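Local coordinates for protein putative phosphatase/phosphodiesterase MPN_349 (Mycoplasma pneumoniae M129, PDB 1T71) that is a putative metallophosphatase of the YmdB-like family that binds two iron ions and probably hydrolyses phosphoesters such as 2',3'-cyclic nucleotides, at residues 8-13 / 38-43; 66-71 / 118-123; 202-207 / 244-249. All blocks are in the same frame, centred on the assembly; numbering follows the deposited sequence.

Contact 1 of 3, residues 8-13 / 38-43; sequences IFLGDV and VIVNAE. With FE (Fe (III) ion), chain B; FE (Fe (III) ion), chain C.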
ATOM      1  N   ILE A   8     -11.372   0.480   4.373  1.00 27.20           N
ATOM      2  CA  ILE A   8     -10.226   0.116   5.198  1.00 26.01           C
ATOM      3  C   ILE A   8      -9.077  -0.087   4.216  1.00 25.83           C
ATOM      4  O   ILE A   8      -9.176  -0.914   3.308  1.00 24.79           O
ATOM      5  CB  ILE A   8     -10.441  -1.203   5.976  1.00 30.14           C
ATOM      6  CG1 ILE A   8     -11.299  -0.950   7.216  1.00 28.79           C
ATOM      7  CG2 ILE A   8      -9.084  -1.790   6.388  1.00 28.06           C
ATOM      8  CD1 ILE A   8     -11.565  -2.209   8.045  1.00 28.53           C
ATOM      9  N   PHE A   9      -8.005   0.684   4.378  1.00 27.97           N
ATOM     10  CA  PHE A   9      -6.839   0.569   3.505  1.00 27.48           C
ATOM     11  C   PHE A   9      -5.631   0.133   4.338  1.00 27.49           C
ATOM     12  O   PHE A   9      -5.255   0.811   5.293  1.00 28.89           O
ATOM     13  CB  PHE A   9      -6.550   1.911   2.818  1.00 25.77           C
ATOM     14  CG  PHE A   9      -5.421   1.849   1.828  1.00 26.90           C
ATOM     15  CD1 PHE A   9      -4.104   1.744   2.258  1.00 26.26           C
ATOM     16  CD2 PHE A   9      -5.682   1.831   0.461  1.00 26.81           C
ATOM     17  CE1 PHE A   9      -3.056   1.614   1.338  1.00 28.96           C
ATOM     18  CE2 PHE A   9      -4.647   1.702  -0.463  1.00 28.28           C
ATOM     19  CZ  PHE A   9      -3.331   1.591  -0.025  1.00 27.08           C
ATOM     20  N   LEU A  10      -5.031  -0.999   3.976  1.00 28.28           N
ATOM     21  CA  LEU A  10      -3.874  -1.521   4.704  1.00 27.49           C
ATOM     22  C   LEU A  10      -2.587  -1.343   3.902  1.00 27.99           C
ATOM     23  O   LEU A  10      -2.580  -1.519   2.679  1.00 29.53           O
ATOM     24  CB  LEU A  10      -4.076  -3.007   5.029  1.00 20.33           C
ATOM     25  CG  LEU A  10      -5.359  -3.393   5.778  1.00 20.01           C
ATOM     26  CD1 LEU A  10      -5.255  -4.837   6.257  1.00 18.34           C
ATOM     27  CD2 LEU A  10      -5.573  -2.476   6.963  1.00 19.48           C
ATOM     28  N   GLY A  11      -1.507  -1.006   4.601  1.00 24.27           N
ATOM     29  CA  GLY A  11      -0.222  -0.788   3.953  1.00 24.09           C
ATOM     30  C   GLY A  11       0.504  -2.055   3.529  1.00 25.49           C
ATOM     31  O   GLY A  11       0.082  -3.165   3.850  1.00 25.94           O
ATOM     32  N   ASP A  12       1.608  -1.868   2.810  1.00 23.87           N
ATOM     33  CA  ASP A  12       2.438  -2.948   2.281  1.00 22.62           C
ATOM     34  C   ASP A  12       2.413  -4.256   3.052  1.00 20.86           C
ATOM     35  O   ASP A  12       2.910  -4.328   4.177  1.00 19.61           O
ATOM     36  CB  ASP A  12       3.899  -2.485   2.168  1.00 23.51           C
ATOM     37  CG  ASP A  12       4.066  -1.286   1.255  1.00 27.74           C
ATOM     38  OD1 ASP A  12       3.282  -0.314   1.396  1.00 26.11           O
ATOM     39  OD2 ASP A  12       4.985  -1.310   0.407  1.00 25.55           O
ATOM     40  N   VAL A  13       1.847  -5.290   2.428  1.00 22.06           N
ATOM     41  CA  VAL A  13       1.790  -6.624   3.026  1.00 22.24           C
ATOM     42  C   VAL A  13       3.184  -7.213   2.841  1.00 21.76           C
ATOM     43  O   VAL A  13       3.680  -7.290   1.722  1.00 24.32           O
ATOM     44  CB  VAL A  13       0.766  -7.526   2.310  1.00 17.56           C
ATOM     45  CG1 VAL A  13       0.821  -8.927   2.886  1.00 19.77           C
ATOM     46  CG2 VAL A  13      -0.626  -6.957   2.472  1.00 16.70           C
ATOM     47  N   VAL A  38     -12.340  -3.468   1.527  1.00 28.95           N
ATOM     48  CA  VAL A  38     -10.983  -3.581   2.045  1.00 26.53           C
ATOM     49  C   VAL A  38      -9.991  -3.530   0.882  1.00 26.48           C
ATOM     50  O   VAL A  38     -10.083  -4.310  -0.067  1.00 25.45           O
ATOM     51  CB  VAL A  38     -10.779  -4.912   2.820  1.00 28.34           C
ATOM     52  CG1 VAL A  38      -9.320  -5.045   3.272  1.00 25.25           C
ATOM     53  CG2 VAL A  38     -11.709  -4.965   4.017  1.00 26.94           C
ATOM     54  N   ILE A  39      -9.050  -2.595   0.961  1.00 27.50           N
ATOM     55  CA  ILE A  39      -8.038  -2.419  -0.070  1.00 26.91           C
ATOM     56  C   ILE A  39      -6.671  -2.555   0.594  1.00 27.57           C
ATOM     57  O   ILE A  39      -6.471  -2.078   1.717  1.00 27.35           O
ATOM     58  CB  ILE A  39      -8.139  -1.012  -0.701  1.00 26.63           C
ATOM     59  CG1 ILE A  39      -9.591  -0.723  -1.093  1.00 26.37           C
ATOM     60  CG2 ILE A  39      -7.223  -0.910  -1.922  1.00 24.48           C
ATOM     61  CD1 ILE A  39      -9.828   0.692  -1.571  1.00 26.67           C
ATOM     62  N   VAL A  40      -5.735  -3.218  -0.075  1.00 23.41           N
ATOM     63  CA  VAL A  40      -4.403  -3.364   0.496  1.00 22.65           C
ATOM     64  C   VAL A  40      -3.325  -3.305  -0.566  1.00 22.25           C
ATOM     65  O   VAL A  40      -3.550  -3.660  -1.718  1.00 21.79           O
ATOM     66  CB  VAL A  40      -4.239  -4.698   1.274  1.00 26.58           C
ATOM     67  CG1 VAL A  40      -5.475  -4.955   2.132  1.00 26.02           C
ATOM     68  CG2 VAL A  40      -3.990  -5.859   0.310  1.00 25.76           C
ATOM     69  N   ASN A  41      -2.157  -2.810  -0.174  1.00 22.40           N
ATOM     70  CA  ASN A  41      -1.014  -2.763  -1.072  1.00 21.54           C
ATOM     71  C   ASN A  41      -0.320  -4.076  -0.709  1.00 21.23           C
ATOM     72  O   ASN A  41       0.003  -4.302   0.458  1.00 20.06           O
ATOM     73  CB  ASN A  41      -0.113  -1.569  -0.744  1.00 22.26           C
ATOM     74  CG  ASN A  41       1.102  -1.498  -1.642  1.00 22.46           C
ATOM     75  OD1 ASN A  41       1.869  -2.454  -1.736  1.00 22.19           O
ATOM     76  ND2 ASN A  41       1.285  -0.360  -2.312  1.00 22.39           N
ATOM     77  N   ALA A  42      -0.109  -4.945  -1.694  1.00 20.67           N
ATOM     78  CA  ALA A  42       0.502  -6.252  -1.449  1.00 21.47           C
ATOM     79  C   ALA A  42       1.841  -6.457  -2.142  1.00 20.87           C
ATOM     80  O   ALA A  42       2.259  -7.591  -2.380  1.00 20.49           O
ATOM     81  CB  ALA A  42      -0.473  -7.353  -1.882  1.00 20.38           C
ATOM     82  N   GLU A  43       2.534  -5.362  -2.429  1.00 23.08           N
ATOM     83  CA  GLU A  43       3.806  -5.434  -3.138  1.00 24.04           C
ATOM     84  C   GLU A  43       4.942  -6.249  -2.516  1.00 24.86           C
ATOM     85  O   GLU A  43       5.903  -6.572  -3.213  1.00 27.39           O
ATOM     86  CB  GLU A  43       4.321  -4.023  -3.434  1.00 21.32           C
ATOM     87  CG  GLU A  43       5.084  -3.393  -2.292  1.00 19.97           C
ATOM     88  CD  GLU A  43       6.319  -2.664  -2.772  1.00 23.09           C
ATOM     89  OE1 GLU A  43       7.111  -2.238  -1.915  1.00 20.15           O
ATOM     90  OE2 GLU A  43       6.500  -2.523  -4.005  1.00 24.04           O
TER
HETATM   91 FE    FE B 301       7.046  -2.079   0.254  1.00 24.94          FE
HETATM   92 FE    FE C 302       8.152  -0.281  -2.111  1.00 27.01          FE
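D12 turns its CG beside its own backbone N, chi1 -60°, and E43 sets CG between its backbone N and carbonyl carbon and bends at chi2, so that two carboxylates meet at one iron. D12 OD2 and E43 OE1 each bind that ion at 2.2 Å and lie 3.3 Å apart, with the carboxylate planes 86° apart. E43 OE1 also lies 2.2 Å from the second iron, bridging the pair. N71 and H183 also bind the second ion. E43 OE2 accepts from the backbone N of H72. The N41 amide and the D12 carboxylate lie side by side, pointing the same way, with their planes stacked 8° apart. N41 OD1 accepts from E43 N at 3.1 Å, an Asx turn. N41 ND2 donates to D156 OD1.

Strands 8-10 and 38-41 are parallel neighbours in one sheet. I39 N donates to I8 O, and L10 N to I39 O, both at 2.9 Å. V13 N donates to N41 O at 2.9 Å, beyond the regular pairing. F9 lays one ring face over I39 O, while L10 CB packs on V40 CG1 on the other side of the sheet. This is the strand-end metal site of the calcineurin-like fold. The iron ions probably offset the charge of the adjoining carboxylates, and E43 OE1 ties the two ions to one oxygen, which probably fixes their spacing.

Contact 2 of 3, residues 66-71 / 118-123; sequences YITMGN and IRITNL. With FE (Fe (III) ion), chain C.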
ATOM      1  N   TYR A  66      -9.690  -5.349  -2.938  1.00 29.18           N
ATOM      2  CA  TYR A  66      -8.879  -4.772  -4.004  1.00 29.19           C
ATOM      3  C   TYR A  66      -7.409  -4.674  -3.601  1.00 28.91           C
ATOM      4  O   TYR A  66      -7.081  -4.581  -2.418  1.00 30.57           O
ATOM      5  CB  TYR A  66      -9.434  -3.399  -4.376  1.00 29.02           C
ATOM      6  CG  TYR A  66     -10.796  -3.474  -5.032  1.00 29.25           C
ATOM      7  CD1 TYR A  66     -10.920  -3.798  -6.381  1.00 30.57           C
ATOM      8  CD2 TYR A  66     -11.965  -3.271  -4.294  1.00 30.54           C
ATOM      9  CE1 TYR A  66     -12.170  -3.920  -6.986  1.00 31.01           C
ATOM     10  CE2 TYR A  66     -13.226  -3.396  -4.888  1.00 30.70           C
ATOM     11  CZ  TYR A  66     -13.317  -3.721  -6.236  1.00 32.17           C
ATOM     12  OH  TYR A  66     -14.545  -3.858  -6.843  1.00 30.49           O
ATOM     13  N   ILE A  67      -6.526  -4.689  -4.591  1.00 25.74           N
ATOM     14  CA  ILE A  67      -5.097  -4.648  -4.328  1.00 24.61           C
ATOM     15  C   ILE A  67      -4.332  -3.614  -5.153  1.00 24.50           C
ATOM     16  O   ILE A  67      -4.571  -3.465  -6.355  1.00 23.74           O
ATOM     17  CB  ILE A  67      -4.481  -6.038  -4.605  1.00 23.94           C
ATOM     18  CG1 ILE A  67      -4.928  -7.032  -3.533  1.00 24.71           C
ATOM     19  CG2 ILE A  67      -2.975  -5.951  -4.651  1.00 24.37           C
ATOM     20  CD1 ILE A  67      -4.383  -8.435  -3.742  1.00 25.06           C
ATOM     21  N   THR A  68      -3.419  -2.899  -4.498  1.00 20.54           N
ATOM     22  CA  THR A  68      -2.567  -1.918  -5.176  1.00 22.02           C
ATOM     23  C   THR A  68      -1.137  -2.439  -4.991  1.00 21.81           C
ATOM     24  O   THR A  68      -0.898  -3.250  -4.090  1.00 20.47           O
ATOM     25  CB  THR A  68      -2.709  -0.493  -4.565  1.00 23.35           C
ATOM     26  OG1 THR A  68      -2.424  -0.525  -3.162  1.00 22.86           O
ATOM     27  CG2 THR A  68      -4.123   0.029  -4.774  1.00 22.00           C
ATOM     28  N   MET A  69      -0.194  -1.993  -5.822  1.00 19.98           N
ATOM     29  CA  MET A  69       1.179  -2.485  -5.719  1.00 21.54           C
ATOM     30  C   MET A  69       2.257  -1.405  -5.624  1.00 21.76           C
ATOM     31  O   MET A  69       2.018  -0.327  -5.081  1.00 22.53           O
ATOM     32  CB  MET A  69       1.471  -3.425  -6.897  1.00 24.95           C
ATOM     33  CG  MET A  69       0.583  -4.669  -6.951  1.00 24.72           C
ATOM     34  SD  MET A  69       1.039  -5.958  -5.756  1.00 30.17           S
ATOM     35  CE  MET A  69       0.073  -5.586  -4.520  1.00 30.98           C
ATOM     36  N   GLY A  70       3.447  -1.702  -6.144  1.00 24.93           N
ATOM     37  CA  GLY A  70       4.538  -0.742  -6.066  1.00 22.71           C
ATOM     38  C   GLY A  70       5.751  -1.052  -6.921  1.00 22.64           C
ATOM     39  O   GLY A  70       5.625  -1.433  -8.088  1.00 24.72           O
ATOM     40  N   ASN A  71       6.939  -0.895  -6.354  1.00 21.17           N
ATOM     41  CA  ASN A  71       8.144  -1.139  -7.128  1.00 22.13           C
ATOM     42  C   ASN A  71       8.509  -2.605  -7.304  1.00 22.13           C
ATOM     43  O   ASN A  71       9.233  -2.948  -8.227  1.00 24.83           O
ATOM     44  CB  ASN A  71       9.326  -0.350  -6.545  1.00 22.20           C
ATOM     45  CG  ASN A  71       9.501  -0.566  -5.061  1.00 25.13           C
ATOM     46  OD1 ASN A  71       8.578  -0.355  -4.279  1.00 25.45           O
ATOM     47  ND2 ASN A  71      10.697  -0.981  -4.661  1.00 26.56           N
ATOM     48  N   ILE A 118     -16.500   4.277  -8.367  1.00 40.75           N
ATOM     49  CA  ILE A 118     -15.248   4.384  -7.630  1.00 38.30           C
ATOM     50  C   ILE A 118     -14.013   4.026  -8.448  1.00 36.76           C
ATOM     51  O   ILE A 118     -13.979   3.006  -9.137  1.00 36.01           O
ATOM     52  CB  ILE A 118     -15.287   3.490  -6.380  1.00 37.89           C
ATOM     53  CG1 ILE A 118     -16.520   3.841  -5.539  1.00 37.99           C
ATOM     54  CG2 ILE A 118     -14.006   3.669  -5.566  1.00 38.21           C
ATOM     55  CD1 ILE A 118     -16.709   2.959  -4.315  1.00 37.38           C
ATOM     56  N   ARG A 119     -12.994   4.873  -8.355  1.00 32.70           N
ATOM     57  CA  ARG A 119     -11.754   4.652  -9.080  1.00 30.83           C
ATOM     58  C   ARG A 119     -10.582   4.415  -8.125  1.00 29.28           C
ATOM     59  O   ARG A 119     -10.465   5.079  -7.095  1.00 28.52           O
ATOM     60  CB  ARG A 119     -11.460   5.859  -9.963  1.00 34.60           C
ATOM     61  CG  ARG A 119     -10.537   5.573 -11.118  1.00 35.16           C
ATOM     62  CD  ARG A 119     -10.409   6.775 -12.042  1.00 38.32           C
ATOM     63  NE  ARG A 119      -9.761   6.392 -13.289  1.00 44.39           N
ATOM     64  CZ  ARG A 119     -10.407   5.999 -14.382  1.00 44.64           C
ATOM     65  NH1 ARG A 119     -11.729   5.946 -14.395  1.00 44.53           N
ATOM     66  NH2 ARG A 119      -9.722   5.642 -15.457  1.00 47.47           N
ATOM     67  N   ILE A 120      -9.736   3.442  -8.453  1.00 28.74           N
ATOM     68  CA  ILE A 120      -8.559   3.155  -7.639  1.00 27.31           C
ATOM     69  C   ILE A 120      -7.350   3.263  -8.550  1.00 26.62           C
ATOM     70  O   ILE A 120      -7.268   2.574  -9.573  1.00 26.13           O
ATOM     71  CB  ILE A 120      -8.588   1.734  -7.024  1.00 26.47           C
ATOM     72  CG1 ILE A 120      -9.766   1.593  -6.058  1.00 24.99           C
ATOM     73  CG2 ILE A 120      -7.278   1.474  -6.273  1.00 23.36           C
ATOM     74  CD1 ILE A 120      -9.883   0.203  -5.431  1.00 22.81           C
ATOM     75  N   THR A 121      -6.421   4.140  -8.181  1.00 24.80           N
ATOM     76  CA  THR A 121      -5.215   4.378  -8.962  1.00 24.47           C
ATOM     77  C   THR A 121      -3.955   4.183  -8.118  1.00 25.18           C
ATOM     78  O   THR A 121      -3.908   4.566  -6.946  1.00 24.53           O
ATOM     79  CB  THR A 121      -5.224   5.810  -9.540  1.00 26.70           C
ATOM     80  OG1 THR A 121      -6.394   5.981 -10.347  1.00 26.46           O
ATOM     81  CG2 THR A 121      -3.988   6.062 -10.397  1.00 25.13           C
ATOM     82  N   ASN A 122      -2.938   3.592  -8.737  1.00 25.87           N
ATOM     83  CA  ASN A 122      -1.655   3.302  -8.100  1.00 25.41           C
ATOM     84  C   ASN A 122      -0.575   3.986  -8.938  1.00 24.74           C
ATOM     85  O   ASN A 122      -0.578   3.886 -10.162  1.00 25.69           O
ATOM     86  CB  ASN A 122      -1.453   1.773  -8.058  1.00 24.64           C
ATOM     87  CG  ASN A 122      -0.139   1.348  -7.389  1.00 27.54           C
ATOM     88  OD1 ASN A 122       0.341   1.981  -6.435  1.00 26.86           O
ATOM     89  ND2 ASN A 122       0.430   0.243  -7.874  1.00 21.43           N
ATOM     90  N   LEU A 123       0.335   4.696  -8.282  1.00 24.99           N
ATOM     91  CA  LEU A 123       1.406   5.399  -8.988  1.00 23.96           C
ATOM     92  C   LEU A 123       2.743   5.245  -8.272  1.00 24.63           C
ATOM     93  O   LEU A 123       2.785   4.996  -7.067  1.00 25.48           O
ATOM     94  CB  LEU A 123       1.076   6.888  -9.098  1.00 22.52           C
ATOM     95  CG  LEU A 123      -0.140   7.294  -9.937  1.00 25.48           C
ATOM     96  CD1 LEU A 123      -0.731   8.589  -9.390  1.00 24.21           C
ATOM     97  CD2 LEU A 123       0.279   7.459 -11.394  1.00 19.35           C
TER
HETATM   98 FE    FE C 302       8.152  -0.281  -2.111  1.00 27.01          FE
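Strands 66-68 and 118-123 run 24° from parallel, and their axes approach no closer than 8.0 Å, so they face each other without backbone pairing. They belong to the two facing sheets of the calcineurin-like metallophosphatase sandwich, and the contact is side-chain packing between those sheets.

I120 carries the apolar part. Its two methyls, CD1 and CG2, reach different residues. CD1 extends to Y66 and comes 3.8 Å from Y66 CB, with the base of the ring beside it, and the two side chains cross at a slant. CG2 turns the other way along the strand and touches T68 CG2 at 3.8 Å, where the side chains meet at about a right angle. F111, from the neighbouring strand 108-112, stacks on the Y66 ring and also touches I120. This extends the apolar layer beyond the two segments.

T68 divides its two branches. CG2 lies beside the backbone N and faces I120. OG1 falls between the backbone N and carbonyl carbon, chi1 56°, and is hydrogen-bonded to D156 of strand 152-158. The polar branch therefore joins the sheet of 66-68 to the facing sheet as well.

Further along, N122 CG lies opposite its backbone N (chi1 -179°), which carries the amide across to the backbone of M69. The amide carbon CG is 3.6 Å from M69 O. D156 and V90 also touch this side chain. Past M69 the chain leaves the strand and passes through G70 to the metal site. E43 and H183 are further ligands of the same ion, which N71 OD1 binds at 2.2 Å.

Contact 3 of 3, residues 202-207 / 244-249; sequences TDVGMC and NGVFFE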
ATOM      1  N   THR A 202       1.073  10.730   4.840  1.00 22.46           N
ATOM      2  CA  THR A 202       2.361  10.590   4.171  1.00 22.02           C
ATOM      3  C   THR A 202       2.705   9.129   3.908  1.00 20.73           C
ATOM      4  O   THR A 202       3.190   8.796   2.829  1.00 20.96           O
ATOM      5  CB  THR A 202       3.481  11.278   4.979  1.00 17.89           C
ATOM      6  OG1 THR A 202       3.219  12.685   5.024  1.00 17.29           O
ATOM      7  CG2 THR A 202       4.842  11.058   4.315  1.00 19.10           C
ATOM      8  N   ASP A 203       2.458   8.265   4.890  1.00 16.23           N
ATOM      9  CA  ASP A 203       2.704   6.834   4.719  1.00 18.47           C
ATOM     10  C   ASP A 203       1.807   5.990   5.627  1.00 17.66           C
ATOM     11  O   ASP A 203       1.771   6.183   6.844  1.00 18.13           O
ATOM     12  CB  ASP A 203       4.180   6.482   4.968  1.00 18.34           C
ATOM     13  CG  ASP A 203       4.591   5.192   4.265  1.00 23.56           C
ATOM     14  OD1 ASP A 203       3.962   4.135   4.529  1.00 20.72           O
ATOM     15  OD2 ASP A 203       5.534   5.234   3.439  1.00 22.81           O
ATOM     16  N   VAL A 204       1.082   5.054   5.024  1.00 17.77           N
ATOM     17  CA  VAL A 204       0.188   4.179   5.774  1.00 19.86           C
ATOM     18  C   VAL A 204       0.961   3.222   6.679  1.00 20.17           C
ATOM     19  O   VAL A 204       0.512   2.867   7.768  1.00 22.63           O
ATOM     20  CB  VAL A 204      -0.689   3.340   4.822  1.00 22.57           C
ATOM     21  CG1 VAL A 204      -1.561   2.370   5.628  1.00 22.36           C
ATOM     22  CG2 VAL A 204      -1.548   4.255   3.970  1.00 22.82           C
ATOM     23  N   GLY A 205       2.136   2.810   6.234  1.00 26.62           N
ATOM     24  CA  GLY A 205       2.912   1.875   7.028  1.00 27.73           C
ATOM     25  C   GLY A 205       2.899   0.503   6.382  1.00 26.69           C
ATOM     26  O   GLY A 205       2.445   0.345   5.249  1.00 28.46           O
ATOM     27  N   MET A 206       3.367  -0.493   7.121  1.00 24.60           N
ATOM     28  CA  MET A 206       3.464  -1.857   6.618  1.00 24.65           C
ATOM     29  C   MET A 206       2.698  -2.895   7.443  1.00 24.42           C
ATOM     30  O   MET A 206       2.446  -2.707   8.638  1.00 23.56           O
ATOM     31  CB  MET A 206       4.952  -2.244   6.567  1.00 26.47           C
ATOM     32  CG  MET A 206       5.262  -3.725   6.415  1.00 28.62           C
ATOM     33  SD  MET A 206       7.037  -4.110   6.619  1.00 29.43           S
ATOM     34  CE  MET A 206       7.246  -3.785   8.356  1.00 26.84           C
ATOM     35  N   CYS A 207       2.304  -3.978   6.781  1.00 22.37           N
ATOM     36  CA  CYS A 207       1.645  -5.097   7.445  1.00 22.77           C
ATOM     37  C   CYS A 207       2.648  -6.237   7.244  1.00 22.92           C
ATOM     38  O   CYS A 207       2.696  -6.852   6.180  1.00 21.10           O
ATOM     39  CB  CYS A 207       0.308  -5.433   6.779  1.00 22.81           C
ATOM     40  SG  CYS A 207      -1.002  -4.188   7.010  1.00 23.60           S
ATOM     41  N   ASN A 244      -0.773  -2.059   9.906  1.00 22.02           N
ATOM     42  CA  ASN A 244      -0.970  -0.621   9.821  1.00 21.24           C
ATOM     43  C   ASN A 244      -1.904  -0.280   8.671  1.00 22.39           C
ATOM     44  O   ASN A 244      -1.760  -0.789   7.558  1.00 21.05           O
ATOM     45  CB  ASN A 244       0.374   0.073   9.625  1.00 22.23           C
ATOM     46  CG  ASN A 244       1.261  -0.034  10.848  1.00 23.74           C
ATOM     47  OD1 ASN A 244       1.115   0.733  11.799  1.00 25.09           O
ATOM     48  ND2 ASN A 244       2.175  -1.000  10.839  1.00 22.27           N
ATOM     49  N   GLY A 245      -2.874   0.582   8.942  1.00 25.68           N
ATOM     50  CA  GLY A 245      -3.811   0.946   7.903  1.00 24.69           C
ATOM     51  C   GLY A 245      -4.585   2.202   8.215  1.00 26.15           C
ATOM     52  O   GLY A 245      -4.316   2.901   9.198  1.00 26.81           O
ATOM     53  N   VAL A 246      -5.551   2.491   7.358  1.00 23.00           N
ATOM     54  CA  VAL A 246      -6.386   3.659   7.520  1.00 22.74           C
ATOM     55  C   VAL A 246      -7.846   3.329   7.252  1.00 23.95           C
ATOM     56  O   VAL A 246      -8.175   2.678   6.251  1.00 22.15           O
ATOM     57  CB  VAL A 246      -5.975   4.773   6.542  1.00 21.97           C
ATOM     58  CG1 VAL A 246      -6.988   5.914   6.596  1.00 20.08           C
ATOM     59  CG2 VAL A 246      -4.581   5.270   6.877  1.00 22.18           C
ATOM     60  N   PHE A 247      -8.712   3.757   8.163  1.00 22.49           N
ATOM     61  CA  PHE A 247     -10.141   3.583   7.980  1.00 22.79           C
ATOM     62  C   PHE A 247     -10.666   4.950   7.567  1.00 22.79           C
ATOM     63  O   PHE A 247     -10.270   5.960   8.144  1.00 23.98           O
ATOM     64  CB  PHE A 247     -10.839   3.167   9.275  1.00 26.72           C
ATOM     65  CG  PHE A 247     -12.297   3.554   9.320  1.00 27.52           C
ATOM     66  CD1 PHE A 247     -12.695   4.751   9.915  1.00 28.47           C
ATOM     67  CD2 PHE A 247     -13.259   2.764   8.703  1.00 27.43           C
ATOM     68  CE1 PHE A 247     -14.040   5.157   9.884  1.00 30.67           C
ATOM     69  CE2 PHE A 247     -14.602   3.158   8.665  1.00 30.82           C
ATOM     70  CZ  PHE A 247     -14.993   4.359   9.256  1.00 29.75           C
ATOM     71  N   PHE A 248     -11.524   4.992   6.556  1.00 24.41           N
ATOM     72  CA  PHE A 248     -12.106   6.261   6.144  1.00 25.95           C
ATOM     73  C   PHE A 248     -13.476   6.050   5.530  1.00 26.63           C
ATOM     74  O   PHE A 248     -13.720   5.036   4.876  1.00 25.92           O
ATOM     75  CB  PHE A 248     -11.201   7.019   5.149  1.00 22.11           C
ATOM     76  CG  PHE A 248     -11.043   6.344   3.814  1.00 22.08           C
ATOM     77  CD1 PHE A 248     -10.153   5.290   3.649  1.00 22.52           C
ATOM     78  CD2 PHE A 248     -11.767   6.786   2.710  1.00 24.07           C
ATOM     79  CE1 PHE A 248      -9.980   4.680   2.400  1.00 23.93           C
ATOM     80  CE2 PHE A 248     -11.607   6.189   1.458  1.00 23.34           C
ATOM     81  CZ  PHE A 248     -10.708   5.131   1.303  1.00 22.96           C
ATOM     82  N   GLU A 249     -14.380   6.996   5.765  1.00 29.07           N
ATOM     83  CA  GLU A 249     -15.713   6.900   5.185  1.00 32.32           C
ATOM     84  C   GLU A 249     -16.062   8.184   4.445  1.00 32.60           C
ATOM     85  O   GLU A 249     -15.889   9.296   4.954  1.00 32.03           O
ATOM     86  CB  GLU A 249     -16.766   6.576   6.251  1.00 41.37           C
ATOM     87  CG  GLU A 249     -17.305   7.739   7.037  1.00 45.01           C
ATOM     88  CD  GLU A 249     -18.472   7.321   7.919  1.00 47.02           C
ATOM     89  OE1 GLU A 249     -19.455   6.760   7.382  1.00 46.36           O
ATOM     90  OE2 GLU A 249     -18.404   7.552   9.145  1.00 48.71           O
TER
HETATM   91  O   HOH W   1      -1.577   3.819   9.633  1.00 29.95           O
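N244 makes the main polar contact with the loop 202-207. Its ND2 donates to M206 O at 2.8 Å, and the bond is nearly straight, 178° at the hydrogen. The acceptor lies in the N244 amide plane, and the donor lies in the M206 carbonyl plane. N244 CB also sits 3.4 Å from V204 O. Nearby, C207 SG receives a weak hydrogen bond from N244 N at 3.6 Å. V204 CG1 stands anti to its backbone N, chi1 177°, and reaches over G245 CA at 3.5 Å. V204 CG2 meets V246 CG2 at 4.3 Å. One water donates to both V204 O and G245 O, bridging the two backbones.

The next shell sets these groups in place. N244 OD1 is held by R264, which fixes the amide from its other end. G205 N donates to D203 OD1 at 2.8 Å, closing an Asx turn through the anti lone pair of that oxygen. D203 OD2 is hydrogen-bonded to T184 OG1. G205, at phi 108°, brings its CA close to N244 CB. F180 packs against both V204 and V246.

Strand 244-249 thus receives the loop through a side-chain amide, a water and small apolar contacts. M206 touches the iron ligand H185, so the bond to M206 O is consistent with steadying a second-shell part of the metal site.

From the N terminus, contact 1 closes first, joining strand 6-10 to strand 37-41 after a largely helical excursion. Contact 2 opens later on strand 66-68, the next neighbour of 37-41, and closes on strand 117-124 of the facing sheet. Contact 3 follows, from 202-207 on to strand 241-249. The three are in series: none nests in or crosses another. Strand 241-249 flanks 6-10 on the side away from 37-41, so contacts 2 and 3 lie on opposite sides of contact 1. Strands 12-13 and 206-207 join contacts 1 and 3 again. Contacts 1 and 2 share an iron ion.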